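PDB 4IUH: NreA protein from Staphylococcus carnosus subsp. carnosus TM300, which binds nitrate through a cytosolic GAF domain and functions as the nitrate receptor of the staphylococcal nitrate regulation system. Local coordinates for residues Y25-L29 with R155-F159; R89-E93 with L143-T149. All coordinates share one frame; numbering follows the deposited sequence.

Contact 1: residues Y25-L29 with R155-F159; sequences YQDAL and RLGSF
The aromatic ring of Y25 reaches from the first turn of the GAF-domain helix 25-36 to the C-terminal loop 155-159, where it meets L156 and F159. No hydrogen bond joins the two segments, so the contact is one of apolar packing. In Y25 the ring lies beside the backbone N and anti to the carbonyl carbon (chi1 -78°), which carries it away from the helix along the loop. Its CE1 comes within 3.5 Å of F159 CE2. The two rings, with centroids 5.5 Å apart, are inclined at 36° to each other in an oblique arrangement. The carbonyl O of L156 sits at the rim of the tyrosine ring, near its plane, 3.8 Å from Y25 CE1.

One turn further along the helix, A28 directs its methyl at the loop. L156 extends CG anti to its own backbone N (chi1 -161°), bringing its CD1 branch to 3.7 Å from A28 CB, while the same methyl lies 4.1 Å from Y25 CD1. A single leucine methyl thus touches two helix residues three positions apart. Beyond the segments, L156 and F159 also rest on I43 and L45 of strand 40-47, respectively, and R155 forms salt bridges with E31 and E36 later in the helix.

The loop reverses in a type II' turn from L156 to F159, with G157 at positive phi in its second position. The phenol oxygen ends beside this turn, Y25 OH lying 3.5 Å from F159 CE2.

Contact 2: residues R89-E93 with L143-T149; sequences RKIVE and LPEGSTT
A direct hydrogen bond from R89 to T148 and a water bridge between E93 and L143 close the two ends of this interface. The R89 chain bends at chi3 (57°), bringing NH1 to 2.7 Å from the backbone O of T148. This hydrogen bond is short but far from straight, with an N-H...O angle of 136°, and the donor stands above the carbonyl plane. F150 O is a second acceptor for NH1, while NE forms a salt bridge with E162; together they fix the rotation of the guanidinium group. At the other end a water accepts from L143 N at 2.7 Å and donates to both E93 O and E93 OE1, clasping backbone and carboxylate at once.

Apolar packing fills the middle. I91 packs on both L143 and T148: CG2 lies mainly on L143 CD1 at 3.7 Å, whereas CD1 presses against T148 CB at 3.5 Å, a tight carbon pair. The I91 and T148 side chains cross at about a right angle.

A carboxylate-methyl contact adds to this, E93 OE1 lying 3.4 Å from L143 CD1.

Within the loop, overlapping beta turns from P144 to S147 (type II) and G146 to T149 (type I) shape the backbone. P144 O accepts from both S147 N and S147 OG, the hydroxyl donating in the carbonyl plane at 2.7 Å.

The loop packs beside strand 90-92, an edge strand of the antiparallel GAF sheet, which pairs with strand 115-125 through K90 and V92; L143 continues onto V119 of that neighbour, K90 packs on helix 78-86, and E93 touches helix 95-98.

How the contacts relate
Both contacts join the polypeptide that follows strand 128-138, the last strand along the chain and the middle one of the sheet, to earlier parts of the GAF domain. Along the chain they are nested: 89-93 and 143-149 fall between 25-29 and 155-159. Their centres lie 19 Å apart, with nearest atoms about 9 Å apart and no direct touch. Contact 2 lies at edge strand 90-92, whereas contact 1 joins helix 25-36 to loop 155-159, whose L156 and F159 rest on strand 40-47, in the interior of the strand order. F150, between the two C-terminal segments, is a shared neighbour of R89 and R155. The trailing chain therefore runs from the sheet edge to the N-terminal helix, tying together distant parts of one compact domain.

Contact 1: residues Y25-L29 with R155-F159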
loop_
_atom_site.group_PDB
_atom_site.type_symbol
_atom_site.label_atom_id
_atom_site.label_comp_id
_atom_site.label_asym_id
_atom_site.label_seq_id
_atom_site.Cartn_x
_atom_site.Cartn_y
_atom_site.Cartn_z
ATOM N N TYR A 25 10.679 6.713 8.237
ATOM C CA TYR A 25 9.887 5.773 7.446
ATOM C C TYR A 25 10.269 5.749 5.970
ATOM O O TYR A 25 10.158 4.712 5.313
ATOM C CB TYR A 25 8.384 6.022 7.622
ATOM C CG TYR A 25 7.858 5.456 8.918
ATOM C CD1 TYR A 25 7.598 4.099 9.047
ATOM C CD2 TYR A 25 7.648 6.273 10.022
ATOM C CE1 TYR A 25 7.129 3.568 10.233
ATOM C CE2 TYR A 25 7.181 5.753 11.217
ATOM C CZ TYR A 25 6.922 4.399 11.316
ATOM O OH TYR A 25 6.459 3.876 12.504
ATOM N N GLN A 26 10.730 6.886 5.459
ATOM C CA GLN A 26 11.162 6.978 4.071
ATOM C C GLN A 26 12.316 6.015 3.784
ATOM O O GLN A 26 12.304 5.300 2.781
ATOM C CB GLN A 26 11.567 8.410 3.726
ATOM C CG GLN A 26 11.907 8.613 2.266
ATOM C CD GLN A 26 10.738 8.287 1.361
ATOM O OE1 GLN A 26 9.677 8.907 1.455
ATOM N NE2 GLN A 26 10.918 7.299 0.489
ATOM N N ASP A 27 13.300 5.991 4.678
ATOM C CA ASP A 27 14.447 5.108 4.521
ATOM C C ASP A 27 14.031 3.641 4.595
ATOM O O ASP A 27 14.511 2.810 3.823
ATOM C CB ASP A 27 15.512 5.401 5.587
ATOM C CG ASP A 27 15.981 6.852 5.578
ATOM O OD1 ASP A 27 16.978 7.151 4.889
ATOM O OD2 ASP A 27 15.364 7.689 6.274
ATOM N N ALA A 28 13.144 3.322 5.530
ATOM C CA ALA A 28 12.676 1.949 5.688
ATOM C C ALA A 28 11.905 1.490 4.453
ATOM O O ALA A 28 12.029 0.345 4.025
ATOM C CB ALA A 28 11.823 1.810 6.942
ATOM N N LEU A 29 11.122 2.402 3.885
ATOM C CA LEU A 29 10.342 2.132 2.685
ATOM C C LEU A 29 11.259 1.891 1.492
ATOM O O LEU A 29 11.052 0.956 0.719
ATOM C CB LEU A 29 9.415 3.311 2.396
ATOM C CG LEU A 29 8.341 3.112 1.336
ATOM C CD1 LEU A 29 7.434 1.963 1.730
ATOM C CD2 LEU A 29 7.541 4.387 1.135
ATOM N N ARG A 155 10.710 -4.485 10.396
ATOM C CA ARG A 155 11.262 -3.969 9.153
ATOM C C ARG A 155 10.655 -2.616 8.799
ATOM O O ARG A 155 11.096 -1.943 7.866
ATOM C CB ARG A 155 11.053 -4.967 8.013
ATOM C CG ARG A 155 12.129 -4.892 6.945
ATOM C CD ARG A 155 11.998 -6.006 5.941
ATOM N NE ARG A 155 12.758 -5.710 4.733
ATOM C CZ ARG A 155 12.771 -6.485 3.654
ATOM N NH1 ARG A 155 12.073 -7.612 3.633
ATOM N NH2 ARG A 155 13.486 -6.136 2.595
ATOM N N LEU A 156 9.647 -2.217 9.567
ATOM C CA LEU A 156 8.975 -0.947 9.346
ATOM C C LEU A 156 8.525 -0.373 10.685
ATOM O O LEU A 156 7.338 -0.128 10.902
ATOM C CB LEU A 156 7.775 -1.140 8.408
ATOM C CG LEU A 156 7.245 0.118 7.725
ATOM C CD1 LEU A 156 8.292 0.689 6.786
ATOM C CD2 LEU A 156 5.956 -0.174 6.984
ATOM N N GLY A 157 9.480 -0.175 11.586
ATOM C CA GLY A 157 9.202 0.412 12.881
ATOM C C GLY A 157 8.376 -0.470 13.799
ATOM O O GLY A 157 8.675 -1.649 13.985
ATOM N N SER A 158 7.327 0.111 14.371
ATOM C CA SER A 158 6.481 -0.591 15.327
ATOM C C SER A 158 5.320 -1.315 14.652
ATOM O O SER A 158 4.502 -1.947 15.318
ATOM C CB SER A 158 5.938 0.393 16.370
ATOM O OG SER A 158 4.993 1.284 15.793
ATOM N N PHE A 159 5.242 -1.221 13.330
ATOM C CA PHE A 159 4.139 -1.845 12.609
ATOM C C PHE A 159 4.348 -3.345 12.452
ATOM O O PHE A 159 5.476 -3.821 12.343
ATOM C CB PHE A 159 3.942 -1.191 11.241
ATOM C CG PHE A 159 3.534 0.252 11.314
ATOM C CD1 PHE A 159 2.495 0.650 12.137
ATOM C CD2 PHE A 159 4.200 1.212 10.570
ATOM C CE1 PHE A 159 2.120 1.980 12.212
ATOM C CE2 PHE A 159 3.834 2.546 10.639
ATOM C CZ PHE A 159 2.793 2.933 11.463
#

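Contact 2: residues R89-E93 with L143-T149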
loop_
_atom_site.group_PDB
_atom_site.type_symbol
_atom_site.label_atom_id
_atom_site.label_comp_id
_atom_site.label_asym_id
_atom_site.label_seq_id
_atom_site.Cartn_x
_atom_site.Cartn_y
_atom_site.Cartn_z
ATOM N N ARG A 89 -4.348 -8.882 3.784
ATOM C CA ARG A 89 -3.645 -8.353 2.619
ATOM C C ARG A 89 -4.430 -8.571 1.334
ATOM O O ARG A 89 -5.271 -9.461 1.272
ATOM C CB ARG A 89 -2.227 -8.932 2.509
ATOM C CG ARG A 89 -2.151 -10.427 2.236
ATOM C CD ARG A 89 -0.721 -10.914 2.424
ATOM N NE ARG A 89 -0.233 -10.596 3.765
ATOM C CZ ARG A 89 1.043 -10.621 4.136
ATOM N NH1 ARG A 89 1.993 -10.959 3.272
ATOM N NH2 ARG A 89 1.367 -10.306 5.382
ATOM N N LYS A 90 -4.174 -7.738 0.329
ATOM C CA LYS A 90 -4.752 -7.940 -0.999
ATOM C C LYS A 90 -3.652 -8.119 -2.032
ATOM O O LYS A 90 -2.728 -7.311 -2.118
ATOM C CB LYS A 90 -5.659 -6.778 -1.411
ATOM C CG LYS A 90 -6.324 -7.009 -2.777
ATOM C CD LYS A 90 -7.191 -5.827 -3.219
ATOM C CE LYS A 90 -7.979 -6.150 -4.493
ATOM N NZ LYS A 90 -8.821 -7.377 -4.336
ATOM N N ILE A 91 -3.752 -9.184 -2.815
ATOM C CA ILE A 91 -2.728 -9.503 -3.801
ATOM C C ILE A 91 -3.299 -9.469 -5.212
ATOM O O ILE A 91 -4.283 -10.148 -5.518
ATOM C CB ILE A 91 -2.099 -10.878 -3.527
ATOM C CG1 ILE A 91 -1.393 -10.865 -2.170
ATOM C CG2 ILE A 91 -1.119 -11.245 -4.624
ATOM C CD1 ILE A 91 -1.375 -12.197 -1.482
ATOM N N VAL A 92 -2.686 -8.659 -6.067
ATOM C CA VAL A 92 -3.120 -8.564 -7.450
ATOM C C VAL A 92 -1.964 -8.839 -8.397
ATOM O O VAL A 92 -1.135 -7.961 -8.638
ATOM C CB VAL A 92 -3.697 -7.185 -7.766
ATOM C CG1 VAL A 92 -4.278 -7.184 -9.181
ATOM C CG2 VAL A 92 -4.753 -6.812 -6.742
ATOM N N GLU A 93 -1.922 -10.054 -8.937
ATOM C CA GLU A 93 -0.854 -10.456 -9.849
ATOM C C GLU A 93 -0.932 -9.690 -11.165
ATOM O O GLU A 93 0.093 -9.362 -11.751
ATOM C CB GLU A 93 -0.917 -11.963 -10.127
ATOM C CG GLU A 93 -0.988 -12.843 -8.887
ATOM C CD GLU A 93 0.372 -13.117 -8.265
ATOM O OE1 GLU A 93 1.395 -12.616 -8.790
ATOM O OE2 GLU A 93 0.420 -13.844 -7.245
ATOM N N LEU A 143 4.922 -10.033 -9.689
ATOM C CA LEU A 143 5.240 -9.954 -8.275
ATOM C C LEU A 143 6.346 -10.958 -7.982
ATOM O O LEU A 143 6.290 -12.091 -8.455
ATOM C CB LEU A 143 4.016 -10.292 -7.431
ATOM C CG LEU A 143 2.834 -9.333 -7.494
ATOM C CD1 LEU A 143 1.661 -9.896 -6.696
ATOM C CD2 LEU A 143 3.231 -7.950 -6.971
ATOM N N PRO A 144 7.356 -10.544 -7.207
ATOM C CA PRO A 144 8.439 -11.458 -6.828
ATOM C C PRO A 144 7.884 -12.648 -6.064
ATOM O O PRO A 144 6.897 -12.503 -5.344
ATOM C CB PRO A 144 9.335 -10.606 -5.921
ATOM C CG PRO A 144 8.509 -9.452 -5.511
ATOM C CD PRO A 144 7.528 -9.206 -6.624
ATOM N N GLU A 145 8.497 -13.811 -6.238
ATOM C CA GLU A 145 8.003 -15.023 -5.607
ATOM C C GLU A 145 8.020 -14.917 -4.088
ATOM O O GLU A 145 9.011 -14.486 -3.493
ATOM C CB GLU A 145 8.824 -16.229 -6.056
ATOM C CG GLU A 145 8.394 -17.532 -5.414
ATOM C CD GLU A 145 8.970 -18.737 -6.119
ATOM O OE1 GLU A 145 8.965 -18.747 -7.369
ATOM O OE2 GLU A 145 9.431 -19.670 -5.426
ATOM N N GLY A 146 6.913 -15.306 -3.465
ATOM C CA GLY A 146 6.821 -15.322 -2.020
ATOM C C GLY A 146 6.402 -13.988 -1.438
ATOM O O GLY A 146 6.141 -13.885 -0.240
ATOM N N SER A 147 6.321 -12.966 -2.288
ATOM C CA SER A 147 5.942 -11.626 -1.839
ATOM C C SER A 147 4.492 -11.569 -1.357
ATOM O O SER A 147 4.013 -10.523 -0.918
ATOM C CB SER A 147 6.195 -10.578 -2.933
ATOM O OG SER A 147 5.311 -10.738 -4.028
ATOM N N THR A 148 3.801 -12.699 -1.435
ATOM C CA THR A 148 2.451 -12.809 -0.913
ATOM C C THR A 148 2.483 -13.163 0.574
ATOM O O THR A 148 1.595 -12.793 1.330
ATOM C CB THR A 148 1.658 -13.879 -1.679
ATOM O OG1 THR A 148 2.147 -15.184 -1.342
ATOM C CG2 THR A 148 1.787 -13.656 -3.184
ATOM N N THR A 149 3.524 -13.884 0.977
ATOM C CA THR A 149 3.708 -14.314 2.355
ATOM C C THR A 149 4.675 -13.341 3.062
ATOM O O THR A 149 5.151 -13.586 4.181
ATOM C CB THR A 149 4.227 -15.776 2.375
ATOM O OG1 THR A 149 3.717 -16.474 3.520
ATOM C CG2 THR A 149 5.761 -15.842 2.326
HETATM O O HOH W 1 2.569 -10.948 -10.701
#